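PDB 2NQL: Isomerase/lactonizing enzyme from Agrobacterium fabrum str. C58, which belongs to the enolase superfamily, pairing a mandelate racemase/muconate lactonizing enzyme-type N-terminal domain with a barrel domain that holds a sodium ion. Local coordinates for residues A[23-28]-A[35-40]; A[178-183]-A[358-363]; A[314-319]-A[339-344]. One frame throughout, in Å; residues are numbered along the deposited sequence. Where two conformers were deposited one is given.

How the contacts relate
Contacts 2 and 3 belong to the barrel domain; contact 1 is a surface contact in the N-terminal part of the chain. Contact 3 lies deepest, about 6 Å from the centre of the chain, and lines the pocket: the side chain of His-315 is about 3 Å from the sodium ion held by Glu-240 and Glu-266. Contact 2 lies at the end of the barrel away from the sodium ion, its centre about 12 Å from that of contact 3. The two touch through Phe-342, whose CE1 is 3.5 Å from Cys-360 CB. In contact 1 the side chain of Arg-39 is about 13 Å from the sodium; its nearest atoms are about 11 Å from contact 3.

Contact 1 (A[23-28]-A[35-40]); sequences GALREG and GYIVRK
Leu-25 and Arg-39, their CA atoms 5.9 Å apart, mark where loop 23-28 runs almost at a right angle (87°) to the end of strand 36-38. The two branches of Leu-25 do different jobs. CD1 meets Ile-37 CD1 tip to tip at 3.7 Å, while CD2 lies 3.7 Å from Arg-39 CA, the Leu-25 side chain crossing that of Arg-39 at about a right angle. Arg-39 bends at chi3 (-73°), which in the conformer described brings its guanidinium against Ala-24; the methyl CB sits over one face, 3.7 Å from Arg-39 NE. Lys-40 instead stays extended, running past Glu-27 with CD 3.8 Å from Glu-27 CB. Its NZ donates to Glu-27 O at 3.0 Å (C=O...N 158°) and also to a water, so one ammonium holds two successive carbonyls, the first directly and the second, Gly-28 O, through the water. On the far side of the strand, Val-38 packs on Phe-89 of the second subunit. Gly-35 and Tyr-36 form a G1 beta bulge, and strand 36-38 pairs with 45-47. This excursion between strands 5-15 and 50-59 is consistent with the mobile capping loop of the enolase superfamily N-terminal domain.

Contact 2 (A[178-183]-A[358-363]); sequences RGFNAF and MDCREG
Arg-178 enters through its backbone: its carbonyl O receives a CA-H...O contact from Glu-362 CA at 3.3 Å, nearly straight at 165°. A water bridges the same two residues, taking the N-H of Glu-362 at 2.6 Å and giving only a weak bond to Arg-178 O. Gly-179 ends helix 165-177 in a Schellman motif. Having no side chain, it lets the hairpin turn come close, its CA only 4.3 Å from Glu-362 CA, and the extended Glu-362 chain leaves past it with CG alongside. The two carbonyl oxygens here, Gly-179 O and Glu-362 O, are both acceptors and merely neighbour each other.

Phe-180 carries most of the packing. With CG anti to its carbonyl carbon (chi1 -68°), the ring slides beneath the turn. Gly-363 N stands 3.3 Å above the plane over the ring centre, and Gly-363 CA makes a CH-pi contact 3.5 Å from the centroid, 18° off the normal. Cys-360 SG comes instead at the edge, 4.1 Å from Phe-180 CE1, a sulfur-aromatic contact. Phe-342, its ring nearly parallel but well displaced, meets Phe-180 on the side away from Gly-363, and Trp-175 joins edge-to-face.

From Asn-181 the chain turns away into the barrel, pairing with Lys-210. On the hairpin side, Asp-359 OD2 holds Arg-361 NH1 in a salt bridge of 2.8 Å, while its OD1 binds Arg-351.

Strands 359-361 and 364-366 form a beta hairpin at the end of the barrel where strand 182-186 begins, away from the sodium ion. No direct N-H...O bond spans the two segments; they rely on carbon donors, a ring face, a sulfur at the ring edge and one weakly bridging water, chemistry that depends on close fit, with glycines at the tightest places.

Contact 3 (A[314-319]-A[339-344]); sequences PHATVG and GHEFQH
Pro-314 and His-340 face each other across two neighbouring chains, their CA atoms 5.0 Å apart and their side chains crossing at about a right angle, where the barrel of the enolase superfamily closes: the chain after strand 311-312 runs parallel to strand 340-342, their directions 6° apart, and 340-342 pairs in turn with the first barrel strand, 152-158.

One backbone bond joins the segments, from Glu-341 N to Pro-314 O at 2.9 Å and close to straight. Two residues on from Pro-314, the side chain of the same Glu-341 takes up the N-H of Ala-316. Its chain is extended, and OE1 accepts from Ala-316 N at 3.0 Å, the donor lying above the carboxylate plane rather than in it. OE2 is hydrogen-bonded to Ser-158 OG, so both oxygens of this buried carboxylate have a partner; Lys-184 NZ is a long, weak ion-pair partner of OE2.

His-340 is fixed through both ring nitrogens. ND1 donates to Glu-341 O at 2.9 Å, in the ring plane, and NE2 is hydrogen-bonded to Ser-327 OG. Held this way, the ring turns one face to Pro-314, whose CB makes a CH-pi contact 3.8 Å from the centroid, displaced toward the NE2-CD2 side of the rim.

Van der Waals packing fills in between. Ala-316 CB points at the strand and rests 3.5 Å from Glu-341 O, and in the conformer described Gln-343 CG, at the N-cap of the next helix, lies 3.8 Å from Ala-316 O.

The last group borders the sodium site. His-315 has CG anti to its backbone N (chi1 -178°), which carries the imidazole alongside the Glu-341 side chain, ring and carboxylate planes 72° apart. There ND1 is hydrogen-bonded to Glu-289 OE1 and NE2 to a glycerol, while CD2 approaches Glu-341 OE1 to 3.2 Å.

Contact 1 (A[23-28]-A[35-40])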
ATOM      1  N   GLY A  23       3.856 -29.452   1.131  1.00 37.01           N
ATOM      2  CA  GLY A  23       3.472 -30.131   2.372  1.00 43.08           C
ATOM      3  C   GLY A  23       2.655 -29.263   3.310  1.00 46.10           C
ATOM      4  O   GLY A  23       1.888 -29.780   4.126  1.00 41.78           O
ATOM      5  N   ALA A  24       2.794 -27.944   3.168  1.00 34.14           N
ATOM      6  CA  ALA A  24       2.019 -26.990   3.963  1.00 29.99           C
ATOM      7  C   ALA A  24       0.541 -26.947   3.564  1.00 33.78           C
ATOM      8  O   ALA A  24      -0.292 -26.421   4.310  1.00 33.71           O
ATOM      9  CB  ALA A  24       2.641 -25.600   3.875  1.00 36.17           C
ATOM     10  N   LEU A  25       0.224 -27.499   2.390  1.00 27.16           N
ATOM     11  CA  LEU A  25      -1.135 -27.512   1.870  1.00 26.01           C
ATOM     12  C   LEU A  25      -1.801 -28.857   2.163  1.00 33.36           C
ATOM     13  O   LEU A  25      -1.599 -29.833   1.438  1.00 30.03           O
ATOM     14  CB  LEU A  25      -1.109 -27.236   0.371  1.00 29.44           C
ATOM     15  CG  LEU A  25      -0.387 -25.936   0.023  1.00 33.59           C
ATOM     16  CD1 LEU A  25      -0.163 -25.911  -1.440  1.00 33.50           C
ATOM     17  CD2 LEU A  25      -1.249 -24.757   0.434  1.00 32.79           C
ATOM     18  N   ARG A  26      -2.583 -28.903   3.237  1.00 30.89           N
ATOM     19  CA  ARG A  26      -3.029 -30.185   3.801  1.00 33.53           C
ATOM     20  C   ARG A  26      -4.549 -30.354   3.767  1.00 31.37           C
ATOM     21  O   ARG A  26      -5.101 -31.284   4.386  1.00 32.16           O
ATOM     22  CB  ARG A  26      -2.502 -30.332   5.231  1.00 36.92           C
ATOM     23  CG  ARG A  26      -1.027 -30.701   5.292  1.00 49.58           C
ATOM     24  CD  ARG A  26      -0.407 -30.283   6.619  1.00 75.92           C
ATOM     25  NE  ARG A  26      -1.207 -30.742   7.757  1.00 91.17           N
ATOM     26  CZ  ARG A  26      -1.075 -31.929   8.348  1.00 95.93           C
ATOM     27  NH1 ARG A  26      -0.162 -32.796   7.928  1.00 97.48           N
ATOM     28  NH2 ARG A  26      -1.862 -32.247   9.368  1.00 95.25           N
ATOM     29  N   GLU A  27      -5.216 -29.458   3.035  1.00 30.06           N
ATOM     30  CA  GLU A  27      -6.674 -29.359   3.058  0.50 30.06           C
ATOM     31  C   GLU A  27      -7.272 -29.433   1.656  1.00 28.49           C
ATOM     32  O   GLU A  27      -8.368 -28.902   1.395  1.00 31.58           O
ATOM     33  CB  GLU A  27      -7.114 -28.065   3.761  0.50 35.17           C
ATOM     34  CG  GLU A  27      -6.787 -27.995   5.257  0.50 41.44           C
ATOM     35  CD  GLU A  27      -7.736 -28.816   6.122  0.50 46.83           C
ATOM     36  OE1 GLU A  27      -8.918 -28.983   5.742  0.50 54.57           O
ATOM     37  OE2 GLU A  27      -7.294 -29.288   7.190  0.50 45.71           O
ATOM     38  N   GLY A  28      -6.569 -30.098   0.737  1.00 21.16           N
ATOM     39  CA  GLY A  28      -7.119 -30.295  -0.589  1.00 21.53           C
ATOM     40  C   GLY A  28      -7.085 -29.052  -1.475  1.00 28.27           C
ATOM     41  O   GLY A  28      -7.883 -28.924  -2.410  1.00 26.61           O
ATOM     42  N   GLY A  35      -0.840 -20.140 -11.621  1.00 17.10           N
ATOM     43  CA  GLY A  35       0.067 -20.899 -10.758  1.00 20.06           C
ATOM     44  C   GLY A  35      -0.030 -20.525  -9.290  1.00 20.63           C
ATOM     45  O   GLY A  35       0.899 -20.793  -8.510  1.00 21.10           O
ATOM     46  N   TYR A  36      -1.126 -19.880  -8.884  1.00 17.98           N
ATOM     47  CA  TYR A  36      -1.270 -19.497  -7.474  1.00 17.19           C
ATOM     48  C   TYR A  36      -2.073 -20.504  -6.654  1.00 18.90           C
ATOM     49  O   TYR A  36      -3.028 -21.110  -7.157  1.00 20.82           O
ATOM     50  CB  TYR A  36      -1.920 -18.116  -7.322  1.00 18.65           C
ATOM     51  CG  TYR A  36      -1.077 -17.036  -7.961  1.00 18.28           C
ATOM     52  CD1 TYR A  36       0.164 -16.681  -7.413  1.00 20.21           C
ATOM     53  CD2 TYR A  36      -1.525 -16.363  -9.098  1.00 17.26           C
ATOM     54  CE1 TYR A  36       0.955 -15.696  -8.004  1.00 19.35           C
ATOM     55  CE2 TYR A  36      -0.747 -15.366  -9.691  1.00 20.12           C
ATOM     56  CZ  TYR A  36       0.496 -15.048  -9.134  1.00 19.40           C
ATOM     57  OH  TYR A  36       1.260 -14.068  -9.705  1.00 20.53           O
ATOM     58  N   ILE A  37      -1.702 -20.619  -5.386  1.00 16.91           N
ATOM     59  CA  ILE A  37      -2.420 -21.489  -4.429  1.00 16.14           C
ATOM     60  C   ILE A  37      -2.601 -20.830  -3.065  1.00 16.59           C
ATOM     61  O   ILE A  37      -1.673 -20.232  -2.516  1.00 19.89           O
ATOM     62  CB  ILE A  37      -1.745 -22.904  -4.346  1.00 20.04           C
ATOM     63  CG1 ILE A  37      -2.669 -23.930  -3.682  1.00 26.51           C
ATOM     64  CG2 ILE A  37      -0.359 -22.840  -3.744  1.00 22.24           C
ATOM     65  CD1 ILE A  37      -2.456 -25.339  -4.270  1.00 33.40           C
ATOM     66  N   VAL A  38      -3.817 -20.896  -2.541  1.00 18.16           N
ATOM     67  CA  VAL A  38      -4.123 -20.302  -1.246  1.00 18.40           C
ATOM     68  C   VAL A  38      -4.105 -21.390  -0.180  1.00 22.53           C
ATOM     69  O   VAL A  38      -4.790 -22.396  -0.332  1.00 24.68           O
ATOM     70  CB  VAL A  38      -5.490 -19.540  -1.258  1.00 22.83           C
ATOM     71  CG1 VAL A  38      -5.977 -19.239   0.155  1.00 23.24           C
ATOM     72  CG2 VAL A  38      -5.351 -18.222  -1.987  1.00 21.31           C
ATOM     73  N   ARG A  39      -3.289 -21.185   0.855  1.00 20.70           N
ATOM     74  CA  ARG A  39      -3.292 -22.049   2.030  0.50 27.77           C
ATOM     75  C   ARG A  39      -4.544 -21.794   2.866  1.00 29.46           C
ATOM     76  O   ARG A  39      -4.762 -20.685   3.347  1.00 27.23           O
ATOM     77  CB  ARG A  39      -2.019 -21.840   2.856  0.50 23.73           C
ATOM     78  CG  ARG A  39      -1.670 -23.023   3.767  0.50 31.61           C
ATOM     79  CD  ARG A  39      -0.642 -22.650   4.836  0.50 32.94           C
ATOM     80  NE  ARG A  39       0.701 -22.473   4.289  0.50 38.00           N
ATOM     81  CZ  ARG A  39       1.746 -22.022   4.982  0.50 30.08           C
ATOM     82  NH1 ARG A  39       1.619 -21.693   6.260  0.50 31.45           N
ATOM     83  NH2 ARG A  39       2.923 -21.893   4.387  0.50 30.44           N
ATOM     84  N   LYS A  40      -5.366 -22.822   3.018  1.00 27.65           N
ATOM     85  CA  LYS A  40      -6.665 -22.681   3.678  1.00 33.86           C
ATOM     86  C   LYS A  40      -6.540 -22.231   5.131  1.00 33.19           C
ATOM     87  O   LYS A  40      -7.355 -21.443   5.615  1.00 32.57           O
ATOM     88  CB  LYS A  40      -7.489 -23.962   3.549  1.00 31.35           C
ATOM     89  CG  LYS A  40      -8.164 -24.083   2.206  1.00 44.05           C
ATOM     90  CD  LYS A  40      -9.073 -25.300   2.136  1.00 53.52           C
ATOM     91  CE  LYS A  40      -9.255 -25.735   0.697  1.00 62.56           C
ATOM     92  NZ  LYS A  40     -10.310 -26.758   0.544  1.00 52.57           N
TER
HETATM   93  O   HOH W   1      -9.977 -26.931  -2.334  1.00 39.86           O

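Contact 2 (A[178-183]-A[358-363])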
ATOM      1  N   ARG A 178      27.363 -27.079  11.791  1.00 27.57           N
ATOM      2  CA  ARG A 178      28.025 -26.179  10.859  1.00 25.52           C
ATOM      3  C   ARG A 178      28.372 -24.809  11.467  1.00 27.52           C
ATOM      4  O   ARG A 178      28.878 -23.935  10.763  1.00 32.21           O
ATOM      5  CB  ARG A 178      27.162 -25.991   9.598  1.00 23.53           C
ATOM      6  CG  ARG A 178      26.980 -27.248   8.750  1.00 26.64           C
ATOM      7  CD  ARG A 178      26.160 -26.958   7.499  1.00 27.52           C
ATOM      8  NE  ARG A 178      26.895 -26.106   6.555  1.00 30.30           N
ATOM      9  CZ  ARG A 178      27.572 -26.568   5.509  1.00 32.25           C
ATOM     10  NH1 ARG A 178      27.610 -27.875   5.253  1.00 32.49           N
ATOM     11  NH2 ARG A 178      28.222 -25.721   4.723  1.00 29.22           N
ATOM     12  N   GLY A 179      28.101 -24.602  12.751  1.00 27.93           N
ATOM     13  CA  GLY A 179      28.573 -23.395  13.448  1.00 26.43           C
ATOM     14  C   GLY A 179      27.517 -22.308  13.631  1.00 23.91           C
ATOM     15  O   GLY A 179      27.819 -21.184  14.033  1.00 28.24           O
ATOM     16  N   PHE A 180      26.266 -22.645  13.350  1.00 25.16           N
ATOM     17  CA  PHE A 180      25.156 -21.746  13.619  1.00 25.45           C
ATOM     18  C   PHE A 180      24.679 -21.973  15.043  1.00 28.35           C
ATOM     19  O   PHE A 180      24.659 -23.106  15.523  1.00 31.70           O
ATOM     20  CB  PHE A 180      24.043 -21.945  12.571  1.00 20.40           C
ATOM     21  CG  PHE A 180      24.448 -21.496  11.183  1.00 23.18           C
ATOM     22  CD1 PHE A 180      24.025 -20.250  10.678  1.00 27.73           C
ATOM     23  CD2 PHE A 180      25.256 -22.299  10.384  1.00 23.38           C
ATOM     24  CE1 PHE A 180      24.408 -19.833   9.404  1.00 24.84           C
ATOM     25  CE2 PHE A 180      25.665 -21.892   9.111  1.00 30.33           C
ATOM     26  CZ  PHE A 180      25.246 -20.653   8.619  1.00 30.96           C
ATOM     27  N   ASN A 181      24.345 -20.887  15.722  1.00 24.61           N
ATOM     28  CA  ASN A 181      23.929 -20.925  17.115  0.70 35.05           C
ATOM     29  C   ASN A 181      22.532 -20.350  17.326  1.00 32.79           C
ATOM     30  O   ASN A 181      22.007 -20.347  18.444  1.00 28.07           O
ATOM     31  CB  ASN A 181      24.941 -20.163  17.977  0.70 39.37           C
ATOM     32  CG  ASN A 181      26.312 -20.816  17.986  0.70 50.58           C
ATOM     33  OD1 ASN A 181      27.318 -20.178  17.667  0.70 46.64           O
ATOM     34  ND2 ASN A 181      26.359 -22.092  18.354  0.70 48.98           N
ATOM     35  N   ALA A 182      21.939 -19.851  16.245  1.00 27.25           N
ATOM     36  CA  ALA A 182      20.655 -19.185  16.313  1.00 23.54           C
ATOM     37  C   ALA A 182      19.730 -19.696  15.202  1.00 23.40           C
ATOM     38  O   ALA A 182      20.177 -19.967  14.079  1.00 23.08           O
ATOM     39  CB  ALA A 182      20.845 -17.665  16.273  1.00 25.67           C
ATOM     40  N   PHE A 183      18.462 -19.904  15.563  1.00 21.62           N
ATOM     41  CA  PHE A 183      17.504 -20.690  14.779  1.00 21.41           C
ATOM     42  C   PHE A 183      16.124 -20.078  14.926  1.00 20.93           C
ATOM     43  O   PHE A 183      15.801 -19.478  15.965  1.00 23.39           O
ATOM     44  CB  PHE A 183      17.425 -22.150  15.287  1.00 24.62           C
ATOM     45  CG  PHE A 183      18.746 -22.858  15.286  1.00 23.79           C
ATOM     46  CD1 PHE A 183      19.162 -23.576  14.160  1.00 25.32           C
ATOM     47  CD2 PHE A 183      19.601 -22.763  16.396  1.00 23.77           C
ATOM     48  CE1 PHE A 183      20.408 -24.222  14.140  1.00 27.19           C
ATOM     49  CE2 PHE A 183      20.859 -23.386  16.380  1.00 26.35           C
ATOM     50  CZ  PHE A 183      21.257 -24.120  15.265  1.00 25.41           C
ATOM     51  N   MET A 358      29.539 -12.721  -2.102  1.00 24.22           N
ATOM     52  CA  MET A 358      28.660 -12.709  -0.945  1.00 21.23           C
ATOM     53  C   MET A 358      28.596 -14.145  -0.391  1.00 21.04           C
ATOM     54  O   MET A 358      28.304 -15.081  -1.143  1.00 23.10           O
ATOM     55  CB  MET A 358      27.250 -12.251  -1.376  1.00 19.40           C
ATOM     56  CG  MET A 358      26.243 -12.299  -0.251  1.00 24.09           C
ATOM     57  SD  MET A 358      24.666 -11.470  -0.623  1.00 23.93           S
ATOM     58  CE  MET A 358      24.094 -12.371  -2.061  1.00 25.07           C
ATOM     59  N   ASP A 359      28.862 -14.331   0.903  1.00 22.63           N
ATOM     60  CA  ASP A 359      28.834 -15.682   1.470  1.00 20.44           C
ATOM     61  C   ASP A 359      28.154 -15.719   2.827  1.00 20.78           C
ATOM     62  O   ASP A 359      27.990 -14.689   3.484  1.00 19.41           O
ATOM     63  CB  ASP A 359      30.254 -16.306   1.530  1.00 22.51           C
ATOM     64  CG  ASP A 359      30.231 -17.839   1.587  1.00 27.15           C
ATOM     65  OD1 ASP A 359      29.166 -18.474   1.324  1.00 23.22           O
ATOM     66  OD2 ASP A 359      31.292 -18.414   1.898  1.00 28.25           O
ATOM     67  N   CYS A 360      27.752 -16.918   3.238  1.00 19.62           N
ATOM     68  CA  CYS A 360      27.370 -17.149   4.616  1.00 18.87           C
ATOM     69  C   CYS A 360      27.918 -18.510   5.037  1.00 21.27           C
ATOM     70  O   CYS A 360      27.641 -19.507   4.376  1.00 23.53           O
ATOM     71  CB  CYS A 360      25.845 -17.142   4.720  1.00 20.67           C
ATOM     72  SG  CYS A 360      25.228 -17.206   6.411  1.00 26.03           S
ATOM     73  N   ARG A 361      28.734 -18.524   6.090  1.00 23.65           N
ATOM     74  CA  ARG A 361      29.278 -19.774   6.621  1.00 24.00           C
ATOM     75  C   ARG A 361      29.590 -19.653   8.111  1.00 24.30           C
ATOM     76  O   ARG A 361      29.855 -18.560   8.615  1.00 21.52           O
ATOM     77  CB  ARG A 361      30.490 -20.252   5.801  1.00 26.88           C
ATOM     78  CG  ARG A 361      31.617 -19.276   5.709  1.00 28.89           C
ATOM     79  CD  ARG A 361      32.713 -19.682   4.680  1.00 22.90           C
ATOM     80  NE  ARG A 361      33.858 -18.807   4.932  1.00 26.69           N
ATOM     81  CZ  ARG A 361      34.141 -17.671   4.289  1.00 27.68           C
ATOM     82  NH1 ARG A 361      33.406 -17.239   3.264  1.00 25.58           N
ATOM     83  NH2 ARG A 361      35.207 -16.973   4.662  1.00 29.14           N
ATOM     84  N   GLU A 362      29.508 -20.787   8.814  1.00 24.86           N
ATOM     85  CA  GLU A 362      29.809 -20.861  10.259  1.00 23.82           C
ATOM     86  C   GLU A 362      29.080 -19.793  11.061  1.00 21.80           C
ATOM     87  O   GLU A 362      29.661 -19.098  11.922  1.00 23.32           O
ATOM     88  CB  GLU A 362      31.319 -20.771  10.492  1.00 29.46           C
ATOM     89  CG  GLU A 362      31.801 -21.479  11.755  1.00 41.45           C
ATOM     90  CD  GLU A 362      33.310 -21.593  11.793  1.00 61.31           C
ATOM     91  OE1 GLU A 362      33.989 -20.561  11.609  1.00 60.80           O
ATOM     92  OE2 GLU A 362      33.819 -22.717  11.984  1.00 65.58           O
ATOM     93  N   GLY A 363      27.794 -19.634  10.744  1.00 22.77           N
ATOM     94  CA  GLY A 363      26.971 -18.706  11.477  1.00 22.95           C
ATOM     95  C   GLY A 363      27.169 -17.233  11.189  1.00 20.38           C
ATOM     96  O   GLY A 363      26.701 -16.400  11.975  1.00 22.33           O
TER
HETATM   97  O   HOH W   2      29.926 -23.056   7.662  1.00 39.65           O

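Contact 3 (A[314-319]-A[339-344])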
ATOM      1  N   PRO A 314      17.342  -8.138  10.364  1.00 20.73           N
ATOM      2  CA  PRO A 314      16.637  -8.147   9.089  1.00 20.86           C
ATOM      3  C   PRO A 314      16.184  -9.512   8.602  1.00 22.44           C
ATOM      4  O   PRO A 314      16.787 -10.558   8.919  1.00 21.64           O
ATOM      5  CB  PRO A 314      17.635  -7.519   8.123  1.00 20.88           C
ATOM      6  CG  PRO A 314      18.499  -6.655   8.989  1.00 20.28           C
ATOM      7  CD  PRO A 314      18.671  -7.529  10.210  1.00 22.32           C
ATOM      8  N   HIS A 315      15.096  -9.453   7.847  1.00 21.61           N
ATOM      9  CA  HIS A 315      14.443 -10.572   7.200  1.00 19.00           C
ATOM     10  C   HIS A 315      15.223 -10.983   5.944  1.00 17.98           C
ATOM     11  O   HIS A 315      16.040 -10.211   5.396  1.00 19.78           O
ATOM     12  CB  HIS A 315      13.035 -10.054   6.838  1.00 17.99           C
ATOM     13  CG  HIS A 315      12.128 -11.053   6.182  1.00 20.02           C
ATOM     14  ND1 HIS A 315      11.829 -11.009   4.839  1.00 20.96           N
ATOM     15  CD2 HIS A 315      11.400 -12.071   6.693  1.00 29.68           C
ATOM     16  CE1 HIS A 315      10.968 -11.967   4.548  1.00 19.45           C
ATOM     17  NE2 HIS A 315      10.683 -12.620   5.659  1.00 25.49           N
ATOM     18  N   ALA A 316      14.954 -12.202   5.487  1.00 17.39           N
ATOM     19  CA  ALA A 316      15.438 -12.690   4.196  1.00 19.91           C
ATOM     20  C   ALA A 316      14.374 -13.570   3.549  1.00 17.77           C
ATOM     21  O   ALA A 316      13.506 -14.151   4.240  1.00 21.61           O
ATOM     22  CB  ALA A 316      16.767 -13.480   4.376  1.00 19.84           C
ATOM     23  N   THR A 317      14.446 -13.685   2.231  1.00 19.47           N
ATOM     24  CA  THR A 317      13.369 -14.266   1.465  1.00 19.57           C
ATOM     25  C   THR A 317      13.818 -14.774   0.097  1.00 20.53           C
ATOM     26  O   THR A 317      14.980 -14.637  -0.277  1.00 21.38           O
ATOM     27  CB  THR A 317      12.180 -13.265   1.342  1.00 22.71           C
ATOM     28  OG1 THR A 317      11.039 -13.968   0.845  1.00 27.62           O
ATOM     29  CG2 THR A 317      12.510 -12.120   0.420  1.00 18.29           C
ATOM     30  N   VAL A 318      12.882 -15.372  -0.640  1.00 20.58           N
ATOM     31  CA  VAL A 318      13.066 -15.763  -2.028  1.00 21.31           C
ATOM     32  C   VAL A 318      13.505 -14.550  -2.851  1.00 19.58           C
ATOM     33  O   VAL A 318      12.872 -13.500  -2.823  1.00 23.66           O
ATOM     34  CB  VAL A 318      11.724 -16.326  -2.584  1.00 23.01           C
ATOM     35  CG1 VAL A 318      11.712 -16.388  -4.112  1.00 28.15           C
ATOM     36  CG2 VAL A 318      11.433 -17.711  -1.951  1.00 22.46           C
ATOM     37  N   GLY A 319      14.601 -14.714  -3.571  1.00 21.22           N
ATOM     38  CA  GLY A 319      15.102 -13.669  -4.445  1.00 23.02           C
ATOM     39  C   GLY A 319      16.396 -14.147  -5.061  1.00 22.25           C
ATOM     40  O   GLY A 319      16.880 -15.235  -4.722  1.00 21.24           O
ATOM     41  N   GLY A 339      22.215  -9.246  13.960  1.00 24.27           N
ATOM     42  CA  GLY A 339      22.472 -10.293  12.973  1.00 24.15           C
ATOM     43  C   GLY A 339      21.344 -10.270  11.948  1.00 24.09           C
ATOM     44  O   GLY A 339      20.640  -9.258  11.818  1.00 20.46           O
ATOM     45  N   HIS A 340      21.159 -11.368  11.233  1.00 22.75           N
ATOM     46  CA  HIS A 340      20.403 -11.346   9.964  1.00 17.30           C
ATOM     47  C   HIS A 340      19.855 -12.735   9.653  1.00 20.85           C
ATOM     48  O   HIS A 340      20.526 -13.762   9.857  1.00 20.66           O
ATOM     49  CB  HIS A 340      21.332 -10.827   8.858  1.00 18.74           C
ATOM     50  CG  HIS A 340      20.638 -10.297   7.633  1.00 20.95           C
ATOM     51  ND1 HIS A 340      19.865 -11.085   6.801  1.00 18.45           N
ATOM     52  CD2 HIS A 340      20.663  -9.059   7.068  1.00 15.76           C
ATOM     53  CE1 HIS A 340      19.437 -10.354   5.782  1.00 19.96           C
ATOM     54  NE2 HIS A 340      19.897  -9.118   5.926  1.00 19.47           N
ATOM     55  N   GLU A 341      18.608 -12.781   9.190  1.00 18.80           N
ATOM     56  CA  GLU A 341      18.035 -14.044   8.723  1.00 19.12           C
ATOM     57  C   GLU A 341      18.843 -14.648   7.568  1.00 18.39           C
ATOM     58  O   GLU A 341      19.323 -13.927   6.681  1.00 17.52           O
ATOM     59  CB  GLU A 341      16.568 -13.859   8.349  1.00 17.80           C
ATOM     60  CG  GLU A 341      15.816 -15.165   8.131  1.00 18.59           C
ATOM     61  CD  GLU A 341      14.319 -14.964   7.986  1.00 28.13           C
ATOM     62  OE1 GLU A 341      13.888 -13.820   7.834  1.00 22.58           O
ATOM     63  OE2 GLU A 341      13.570 -15.946   8.024  1.00 30.22           O
ATOM     64  N   PHE A 342      19.017 -15.968   7.635  1.00 17.66           N
ATOM     65  CA  PHE A 342      19.685 -16.740   6.600  1.00 16.40           C
ATOM     66  C   PHE A 342      18.781 -17.892   6.131  1.00 17.68           C
ATOM     67  O   PHE A 342      18.456 -18.819   6.882  1.00 22.41           O
ATOM     68  CB  PHE A 342      21.054 -17.247   7.120  1.00 16.57           C
ATOM     69  CG  PHE A 342      21.773 -18.199   6.184  1.00 20.73           C
ATOM     70  CD1 PHE A 342      22.133 -17.823   4.876  1.00 21.04           C
ATOM     71  CD2 PHE A 342      22.140 -19.475   6.631  1.00 19.95           C
ATOM     72  CE1 PHE A 342      22.833 -18.704   4.037  1.00 20.90           C
ATOM     73  CE2 PHE A 342      22.857 -20.358   5.776  1.00 19.63           C
ATOM     74  CZ  PHE A 342      23.182 -19.975   4.491  1.00 23.45           C
ATOM     75  N   GLN A 343      18.361 -17.800   4.875  1.00 19.99           N
ATOM     76  CA  GLN A 343      17.554 -18.828   4.234  0.50 21.68           C
ATOM     77  C   GLN A 343      18.476 -19.716   3.428  1.00 22.88           C
ATOM     78  O   GLN A 343      18.667 -19.495   2.231  1.00 20.00           O
ATOM     79  CB  GLN A 343      16.532 -18.177   3.298  0.50 31.39           C
ATOM     80  CG  GLN A 343      15.487 -17.331   3.999  0.50 41.08           C
ATOM     81  CD  GLN A 343      14.217 -18.101   4.258  0.50 51.38           C
ATOM     82  OE1 GLN A 343      13.922 -18.472   5.396  0.50 51.06           O
ATOM     83  NE2 GLN A 343      13.457 -18.358   3.196  0.50 55.19           N
ATOM     84  N   HIS A 344      19.059 -20.709   4.093  1.00 21.69           N
ATOM     85  CA  HIS A 344      20.057 -21.567   3.489  1.00 21.67           C
ATOM     86  C   HIS A 344      19.610 -22.192   2.164  1.00 25.86           C
ATOM     87  O   HIS A 344      20.374 -22.235   1.208  1.00 23.10           O
ATOM     88  CB  HIS A 344      20.476 -22.638   4.508  1.00 28.82           C
ATOM     89  CG  HIS A 344      19.327 -23.420   5.075  1.00 32.96           C
ATOM     90  ND1 HIS A 344      18.945 -24.646   4.573  1.00 33.87           N
ATOM     91  CD2 HIS A 344      18.459 -23.134   6.074  1.00 34.82           C
ATOM     92  CE1 HIS A 344      17.909 -25.098   5.260  1.00 27.56           C
ATOM     93  NE2 HIS A 344      17.592 -24.198   6.176  1.00 30.87           N
TER